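Local coordinates for protein fatty acid amide hydrolase (PDB 6KVR) that probably hydrolyses monocarboxylic acid amides, fatty acid amides among them, to the carboxylate and ammonium as a member of the amidase family, at residues 97-109 with 126-138. Residues are numbered along the deposited sequence; the frame is centred on the assembly and turned at random.
Sequences ELSSVEVFKAFAH and IDEGLKQAEERDN
V101 and A133 mark the closest backbone approach, their CA atoms 5.1 Å apart, between helix segments 100-109 and 126-138, which run nearly antiparallel at 156° with their axes 8.5 Å apart at closest. At one end, D137 reaches across from 126-138 and grips the first turn of 100-109. Its OD1 takes the amide of S100 with a syn lone pair (S100 N to D137 OD1 2.8 Å, nearly straight). The other oxygen receives the next amide, V101 N to D137 OD2 at 3.0 Å, from 27° out of the carboxylate plane. Two bonds thus fix the carboxylate's rotation, and its negative charge, set against the N-terminal end of a helix, is probably favoured by the dipole. The same turn is closed locally by a capping box, in which S99 OG accepts from E102 N while E102 OE2 accepts from S99 N.

Next to these bonds, toward the C-terminal end of 100-109, the side chains pack knobs-into-holes. V101 sits among L130, A133, E134 and D137; with its CG1 anti to the backbone N (chi1 168°), that branch meets L130 CD1 at 4.0 Å and CG2 lies against D137 OD2, with E134 CG and A133 CB close by. F104 enters the hole formed by I126, G129, L130 and A133. G129 C lies 3.5 Å above one ring face, near the rim, where a glycine lets the ring lie close against bare backbone; A108 CB, one turn on in the same helix, lies over the rim of the opposite face. Further along, A108 CB touches I126 CG2 at 4.0 Å.

This helical hairpin, joined through short strand 123-124 at one margin of the mixed sheet, lies away from the predicted catalytic residues. Y198 meets F104 edge-to-face, R136 hydrogen-bonds through NE and NH2 to the carbonyl oxygens of G194 and A195, and helices 76-82 and 86-94 pack against 100-109.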
ATOM      1  N   GLU A  97       9.454  -7.808 -40.931  1.00 48.25           N
ATOM      2  CA  GLU A  97       8.394  -8.260 -41.823  1.00 46.37           C
ATOM      3  C   GLU A  97       7.334  -7.187 -42.051  1.00 46.04           C
ATOM      4  O   GLU A  97       6.761  -7.117 -43.144  1.00 48.50           O
ATOM      5  CB  GLU A  97       7.769  -9.537 -41.268  1.00 43.99           C
ATOM      6  CG  GLU A  97       8.820 -10.583 -40.943  1.00 46.09           C
ATOM      7  CD  GLU A  97       8.226 -11.901 -40.483  1.00 57.46           C
ATOM      8  OE1 GLU A  97       6.997 -12.080 -40.639  1.00 64.33           O
ATOM      9  OE2 GLU A  97       8.988 -12.764 -39.987  1.00 56.94           O
ATOM     10  N   LEU A  98       7.072  -6.334 -41.062  1.00 45.78           N
ATOM     11  CA  LEU A  98       6.139  -5.227 -41.234  1.00 42.16           C
ATOM     12  C   LEU A  98       6.775  -3.901 -40.838  1.00 38.83           C
ATOM     13  O   LEU A  98       7.508  -3.816 -39.845  1.00 40.67           O
ATOM     14  CB  LEU A  98       4.861  -5.411 -40.411  1.00 40.94           C
ATOM     15  CG  LEU A  98       3.993  -6.634 -40.650  1.00 45.05           C
ATOM     16  CD1 LEU A  98       3.103  -6.861 -39.445  1.00 45.43           C
ATOM     17  CD2 LEU A  98       3.164  -6.421 -41.920  1.00 42.43           C
ATOM     18  N   SER A  99       6.477  -2.863 -41.608  1.00 37.06           N
ATOM     19  CA  SER A  99       6.856  -1.530 -41.195  1.00 36.60           C
ATOM     20  C   SER A  99       5.914  -1.048 -40.095  1.00 38.13           C
ATOM     21  O   SER A  99       4.786  -1.526 -39.948  1.00 35.63           O
ATOM     22  CB  SER A  99       6.835  -0.572 -42.387  1.00 37.51           C
ATOM     23  OG  SER A  99       5.525  -0.126 -42.678  1.00 41.69           O
ATOM     24  N   SER A 100       6.406  -0.118 -39.281  1.00 37.38           N
ATOM     25  CA  SER A 100       5.526   0.478 -38.283  1.00 39.09           C
ATOM     26  C   SER A 100       4.459   1.315 -38.960  1.00 32.48           C
ATOM     27  O   SER A 100       3.297   1.314 -38.536  1.00 34.21           O
ATOM     28  CB  SER A 100       6.324   1.328 -37.294  1.00 34.00           C
ATOM     29  OG  SER A 100       7.078   0.498 -36.452  1.00 39.82           O
ATOM     30  N   VAL A 101       4.837   2.009 -40.034  1.00 36.13           N
ATOM     31  CA  VAL A 101       3.904   2.871 -40.749  1.00 32.85           C
ATOM     32  C   VAL A 101       2.704   2.071 -41.254  1.00 36.43           C
ATOM     33  O   VAL A 101       1.546   2.449 -41.034  1.00 34.68           O
ATOM     34  CB  VAL A 101       4.628   3.587 -41.898  1.00 34.83           C
ATOM     35  CG1 VAL A 101       3.614   4.243 -42.831  1.00 27.42           C
ATOM     36  CG2 VAL A 101       5.619   4.612 -41.333  1.00 35.52           C
ATOM     37  N   GLU A 102       2.959   0.955 -41.937  1.00 35.43           N
ATOM     38  CA  GLU A 102       1.859   0.171 -42.478  1.00 34.41           C
ATOM     39  C   GLU A 102       0.982  -0.399 -41.360  1.00 31.96           C
ATOM     40  O   GLU A 102      -0.249  -0.423 -41.480  1.00 29.58           O
ATOM     41  CB  GLU A 102       2.430  -0.905 -43.403  1.00 32.19           C
ATOM     42  CG  GLU A 102       2.581  -2.285 -42.830  1.00 39.08           C
ATOM     43  CD  GLU A 102       3.231  -3.245 -43.823  1.00 49.20           C
ATOM     44  OE1 GLU A 102       2.637  -3.506 -44.902  1.00 43.72           O
ATOM     45  OE2 GLU A 102       4.351  -3.716 -43.530  1.00 48.15           O
ATOM     46  N   VAL A 103       1.589  -0.808 -40.241  1.00 32.62           N
ATOM     47  CA  VAL A 103       0.796  -1.302 -39.120  1.00 28.44           C
ATOM     48  C   VAL A 103      -0.058  -0.182 -38.534  1.00 30.02           C
ATOM     49  O   VAL A 103      -1.226  -0.392 -38.189  1.00 28.92           O
ATOM     50  CB  VAL A 103       1.712  -1.944 -38.065  1.00 35.53           C
ATOM     51  CG1 VAL A 103       0.981  -2.088 -36.722  1.00 33.54           C
ATOM     52  CG2 VAL A 103       2.197  -3.298 -38.563  1.00 36.92           C
ATOM     53  N   PHE A 104       0.490   1.036 -38.464  1.00 31.91           N
ATOM     54  CA  PHE A 104      -0.272   2.163 -37.938  1.00 30.98           C
ATOM     55  C   PHE A 104      -1.464   2.511 -38.823  1.00 29.50           C
ATOM     56  O   PHE A 104      -2.565   2.773 -38.321  1.00 29.24           O
ATOM     57  CB  PHE A 104       0.630   3.382 -37.788  1.00 33.23           C
ATOM     58  CG  PHE A 104      -0.111   4.609 -37.359  1.00 31.10           C
ATOM     59  CD1 PHE A 104      -0.541   4.749 -36.049  1.00 26.85           C
ATOM     60  CD2 PHE A 104      -0.420   5.597 -38.273  1.00 28.45           C
ATOM     61  CE1 PHE A 104      -1.230   5.870 -35.666  1.00 31.08           C
ATOM     62  CE2 PHE A 104      -1.111   6.718 -37.895  1.00 30.10           C
ATOM     63  CZ  PHE A 104      -1.527   6.858 -36.594  1.00 27.69           C
ATOM     64  N   LYS A 105      -1.256   2.555 -40.141  1.00 32.87           N
ATOM     65  CA  LYS A 105      -2.307   3.006 -41.052  1.00 30.65           C
ATOM     66  C   LYS A 105      -3.511   2.072 -41.023  1.00 32.44           C
ATOM     67  O   LYS A 105      -4.656   2.521 -41.177  1.00 30.74           O
ATOM     68  CB  LYS A 105      -1.758   3.116 -42.474  1.00 30.52           C
ATOM     69  CG  LYS A 105      -0.543   4.019 -42.615  1.00 39.09           C
ATOM     70  CD  LYS A 105      -0.318   4.439 -44.060  1.00 44.33           C
ATOM     71  CE  LYS A 105      -0.183   5.941 -44.193  1.00 50.31           C
ATOM     72  NZ  LYS A 105      -1.527   6.587 -44.116  1.00 53.94           N
ATOM     73  N   ALA A 106      -3.277   0.769 -40.843  1.00 31.27           N
ATOM     74  CA  ALA A 106      -4.401  -0.154 -40.735  1.00 30.03           C
ATOM     75  C   ALA A 106      -5.223   0.149 -39.490  1.00 32.37           C
ATOM     76  O   ALA A 106      -6.437   0.372 -39.572  1.00 33.23           O
ATOM     77  CB  ALA A 106      -3.906  -1.597 -40.725  1.00 28.73           C
ATOM     78  N   PHE A 107      -4.560   0.206 -38.327  1.00 30.70           N
ATOM     79  CA  PHE A 107      -5.256   0.510 -37.084  1.00 28.95           C
ATOM     80  C   PHE A 107      -5.893   1.894 -37.129  1.00 25.63           C
ATOM     81  O   PHE A 107      -7.023   2.081 -36.659  1.00 27.39           O
ATOM     82  CB  PHE A 107      -4.285   0.389 -35.906  1.00 26.15           C
ATOM     83  CG  PHE A 107      -4.063  -1.024 -35.465  1.00 29.66           C
ATOM     84  CD1 PHE A 107      -5.015  -1.676 -34.699  1.00 25.92           C
ATOM     85  CD2 PHE A 107      -2.912  -1.708 -35.833  1.00 28.93           C
ATOM     86  CE1 PHE A 107      -4.824  -2.978 -34.306  1.00 28.57           C
ATOM     87  CE2 PHE A 107      -2.714  -3.014 -35.447  1.00 27.88           C
ATOM     88  CZ  PHE A 107      -3.669  -3.652 -34.675  1.00 32.71           C
ATOM     89  N   ALA A 108      -5.197   2.869 -37.710  1.00 28.71           N
ATOM     90  CA  ALA A 108      -5.753   4.215 -37.811  1.00 26.15           C
ATOM     91  C   ALA A 108      -7.053   4.213 -38.614  1.00 33.10           C
ATOM     92  O   ALA A 108      -8.045   4.854 -38.227  1.00 27.96           O
ATOM     93  CB  ALA A 108      -4.725   5.154 -38.447  1.00 29.72           C
ATOM     94  N   HIS A 109      -7.049   3.515 -39.759  1.00 29.40           N
ATOM     95  CA  HIS A 109      -8.268   3.314 -40.531  1.00 30.23           C
ATOM     96  C   HIS A 109      -9.342   2.637 -39.682  1.00 30.04           C
ATOM     97  O   HIS A 109     -10.474   3.126 -39.585  1.00 29.45           O
ATOM     98  CB  HIS A 109      -7.936   2.475 -41.775  1.00 31.81           C
ATOM     99  CG  HIS A 109      -9.021   2.438 -42.810  1.00 39.07           C
ATOM    100  ND1 HIS A 109      -8.822   1.911 -44.070  1.00 38.57           N
ATOM    101  CD2 HIS A 109     -10.314   2.845 -42.772  1.00 35.29           C
ATOM    102  CE1 HIS A 109      -9.942   2.004 -44.765  1.00 36.64           C
ATOM    103  NE2 HIS A 109     -10.861   2.571 -44.003  1.00 38.26           N
ATOM    104  N   ILE A 126      -4.382  11.521 -35.904  1.00 31.08           N
ATOM    105  CA  ILE A 126      -3.827  10.493 -36.783  1.00 29.06           C
ATOM    106  C   ILE A 126      -2.521  10.974 -37.401  1.00 29.60           C
ATOM    107  O   ILE A 126      -1.572  10.198 -37.561  1.00 28.02           O
ATOM    108  CB  ILE A 126      -4.860  10.104 -37.864  1.00 35.65           C
ATOM    109  CG1 ILE A 126      -6.153   9.582 -37.226  1.00 38.98           C
ATOM    110  CG2 ILE A 126      -4.290   9.064 -38.824  1.00 32.79           C
ATOM    111  CD1 ILE A 126      -5.941   8.465 -36.229  1.00 37.20           C
ATOM    112  N   ASP A 127      -2.454  12.265 -37.755  1.00 30.44           N
ATOM    113  CA  ASP A 127      -1.247  12.822 -38.364  1.00 32.52           C
ATOM    114  C   ASP A 127      -0.047  12.726 -37.422  1.00 38.60           C
ATOM    115  O   ASP A 127       1.043  12.297 -37.829  1.00 38.99           O
ATOM    116  CB  ASP A 127      -1.505  14.270 -38.783  1.00 36.68           C
ATOM    117  CG  ASP A 127      -2.050  15.124 -37.638  1.00 51.83           C
ATOM    118  OD1 ASP A 127      -2.128  16.373 -37.792  1.00 59.74           O
ATOM    119  OD2 ASP A 127      -2.408  14.550 -36.583  1.00 55.34           O
ATOM    120  N   GLU A 128      -0.225  13.117 -36.150  1.00 33.45           N
ATOM    121  CA  GLU A 128       0.865  12.961 -35.194  1.00 31.89           C
ATOM    122  C   GLU A 128       1.220  11.499 -35.015  1.00 31.15           C
ATOM    123  O   GLU A 128       2.395  11.150 -34.878  1.00 32.45           O
ATOM    124  CB  GLU A 128       0.493  13.574 -33.850  1.00 31.21           C
ATOM    125  CG  GLU A 128       0.164  15.053 -33.884  1.00 40.00           C
ATOM    126  CD  GLU A 128      -0.320  15.540 -32.531  1.00 42.23           C
ATOM    127  OE1 GLU A 128       0.221  15.065 -31.511  1.00 39.64           O
ATOM    128  OE2 GLU A 128      -1.243  16.377 -32.483  1.00 41.84           O
ATOM    129  N   GLY A 129       0.210  10.627 -34.992  1.00 34.29           N
ATOM    130  CA  GLY A 129       0.488   9.204 -34.939  1.00 30.22           C
ATOM    131  C   GLY A 129       1.368   8.754 -36.089  1.00 34.84           C
ATOM    132  O   GLY A 129       2.338   8.016 -35.888  1.00 33.12           O
ATOM    133  N   LEU A 130       1.062   9.221 -37.306  1.00 34.69           N
ATOM    134  CA  LEU A 130       1.851   8.842 -38.479  1.00 36.93           C
ATOM    135  C   LEU A 130       3.317   9.238 -38.310  1.00 36.52           C
ATOM    136  O   LEU A 130       4.226   8.436 -38.563  1.00 33.06           O
ATOM    137  CB  LEU A 130       1.250   9.482 -39.740  1.00 31.55           C
ATOM    138  CG  LEU A 130       1.974   9.117 -41.044  1.00 37.54           C
ATOM    139  CD1 LEU A 130       2.119   7.598 -41.161  1.00 33.61           C
ATOM    140  CD2 LEU A 130       1.302   9.722 -42.298  1.00 34.16           C
ATOM    141  N   LYS A 131       3.564  10.477 -37.875  1.00 37.01           N
ATOM    142  CA  LYS A 131       4.930  10.936 -37.628  1.00 35.37           C
ATOM    143  C   LYS A 131       5.637  10.074 -36.587  1.00 36.87           C
ATOM    144  O   LYS A 131       6.819   9.752 -36.742  1.00 32.59           O
ATOM    145  CB  LYS A 131       4.909  12.403 -37.199  1.00 37.44           C
ATOM    146  CG  LYS A 131       4.876  13.356 -38.375  1.00 42.44           C
ATOM    147  CD  LYS A 131       4.633  14.778 -37.915  1.00 53.76           C
ATOM    148  CE  LYS A 131       3.943  15.598 -38.993  1.00 46.84           C
ATOM    149  NZ  LYS A 131       4.745  15.641 -40.246  1.00 58.16           N
ATOM    150  N   GLN A 132       4.932   9.681 -35.520  1.00 39.57           N
ATOM    151  CA  GLN A 132       5.520   8.768 -34.540  1.00 36.46           C
ATOM    152  C   GLN A 132       5.895   7.438 -35.177  1.00 35.55           C
ATOM    153  O   GLN A 132       6.963   6.882 -34.898  1.00 37.22           O
ATOM    154  CB  GLN A 132       4.553   8.505 -33.391  1.00 37.63           C
ATOM    155  CG  GLN A 132       4.176   9.678 -32.554  1.00 41.88           C
ATOM    156  CD  GLN A 132       3.111   9.290 -31.548  1.00 41.29           C
ATOM    157  OE1 GLN A 132       3.305   8.355 -30.763  1.00 35.96           O
ATOM    158  NE2 GLN A 132       1.968   9.988 -31.582  1.00 39.54           N
ATOM    159  N   ALA A 133       4.997   6.878 -35.990  1.00 33.01           N
ATOM    160  CA  ALA A 133       5.303   5.608 -36.638  1.00 34.69           C
ATOM    161  C   ALA A 133       6.493   5.747 -37.571  1.00 32.83           C
ATOM    162  O   ALA A 133       7.287   4.810 -37.709  1.00 36.97           O
ATOM    163  CB  ALA A 133       4.088   5.083 -37.406  1.00 35.13           C
ATOM    164  N   GLU A 134       6.645   6.909 -38.204  1.00 35.07           N
ATOM    165  CA  GLU A 134       7.795   7.131 -39.075  1.00 38.84           C
ATOM    166  C   GLU A 134       9.097   7.113 -38.281  1.00 37.65           C
ATOM    167  O   GLU A 134      10.064   6.445 -38.670  1.00 35.17           O
ATOM    168  CB  GLU A 134       7.624   8.449 -39.831  1.00 34.92           C
ATOM    169  CG  GLU A 134       7.038   8.240 -41.229  1.00 38.22           C
ATOM    170  CD  GLU A 134       6.115   9.349 -41.663  1.00 43.22           C
ATOM    171  OE1 GLU A 134       6.142  10.455 -41.059  1.00 45.08           O
ATOM    172  OE2 GLU A 134       5.340   9.105 -42.609  1.00 52.31           O
ATOM    173  N   GLU A 135       9.131   7.834 -37.151  1.00 38.43           N
ATOM    174  CA  GLU A 135      10.300   7.797 -36.278  1.00 40.08           C
ATOM    175  C   GLU A 135      10.657   6.369 -35.907  1.00 34.91           C
ATOM    176  O   GLU A 135      11.833   5.997 -35.909  1.00 35.24           O
ATOM    177  CB  GLU A 135      10.054   8.617 -35.010  1.00 39.74           C
ATOM    178  CG  GLU A 135       9.408   9.955 -35.233  1.00 45.80           C
ATOM    179  CD  GLU A 135       9.273  10.766 -33.947  1.00 59.81           C
ATOM    180  OE1 GLU A 135      10.184  10.694 -33.094  1.00 67.84           O
ATOM    181  OE2 GLU A 135       8.237  11.451 -33.778  1.00 56.88           O
ATOM    182  N   ARG A 136       9.649   5.553 -35.597  1.00 35.99           N
ATOM    183  CA  ARG A 136       9.907   4.158 -35.261  1.00 38.66           C
ATOM    184  C   ARG A 136      10.659   3.462 -36.384  1.00 38.76           C
ATOM    185  O   ARG A 136      11.643   2.751 -36.145  1.00 39.09           O
ATOM    186  CB  ARG A 136       8.593   3.431 -34.978  1.00 41.06           C
ATOM    187  CG  ARG A 136       7.855   3.952 -33.773  1.00 39.93           C
ATOM    188  CD  ARG A 136       8.712   3.815 -32.530  1.00 36.58           C
ATOM    189  NE  ARG A 136       7.978   4.243 -31.350  1.00 38.14           N
ATOM    190  CZ  ARG A 136       7.985   5.477 -30.877  1.00 40.06           C
ATOM    191  NH1 ARG A 136       8.693   6.435 -31.463  1.00 39.94           N
ATOM    192  NH2 ARG A 136       7.274   5.753 -29.785  1.00 33.02           N
ATOM    193  N   ASP A 137      10.213   3.668 -37.620  1.00 35.56           N
ATOM    194  CA  ASP A 137      10.853   2.997 -38.742  1.00 41.03           C
ATOM    195  C   ASP A 137      12.236   3.587 -39.005  1.00 41.52           C
ATOM    196  O   ASP A 137      13.179   2.846 -39.306  1.00 38.76           O
ATOM    197  CB  ASP A 137       9.960   3.084 -39.982  1.00 36.70           C
ATOM    198  CG  ASP A 137       8.798   2.063 -39.956  1.00 41.05           C
ATOM    199  OD1 ASP A 137       8.926   0.988 -39.310  1.00 41.70           O
ATOM    200  OD2 ASP A 137       7.745   2.343 -40.576  1.00 38.61           O
ATOM    201  N   ASN A 138      12.386   4.912 -38.859  1.00 38.49           N
ATOM    202  CA  ASN A 138      13.711   5.525 -38.962  1.00 35.94           C
ATOM    203  C   ASN A 138      14.676   4.903 -37.967  1.00 45.80           C
ATOM    204  O   ASN A 138      15.813   4.557 -38.316  1.00 47.20           O
ATOM    205  CB  ASN A 138      13.629   7.026 -38.721  1.00 39.07           C
ATOM    206  CG  ASN A 138      12.895   7.747 -39.820  1.00 47.78           C
ATOM    207  OD1 ASN A 138      12.440   8.879 -39.634  1.00 50.58           O
ATOM    208  ND2 ASN A 138      12.752   7.089 -40.974  1.00 43.74           N
TER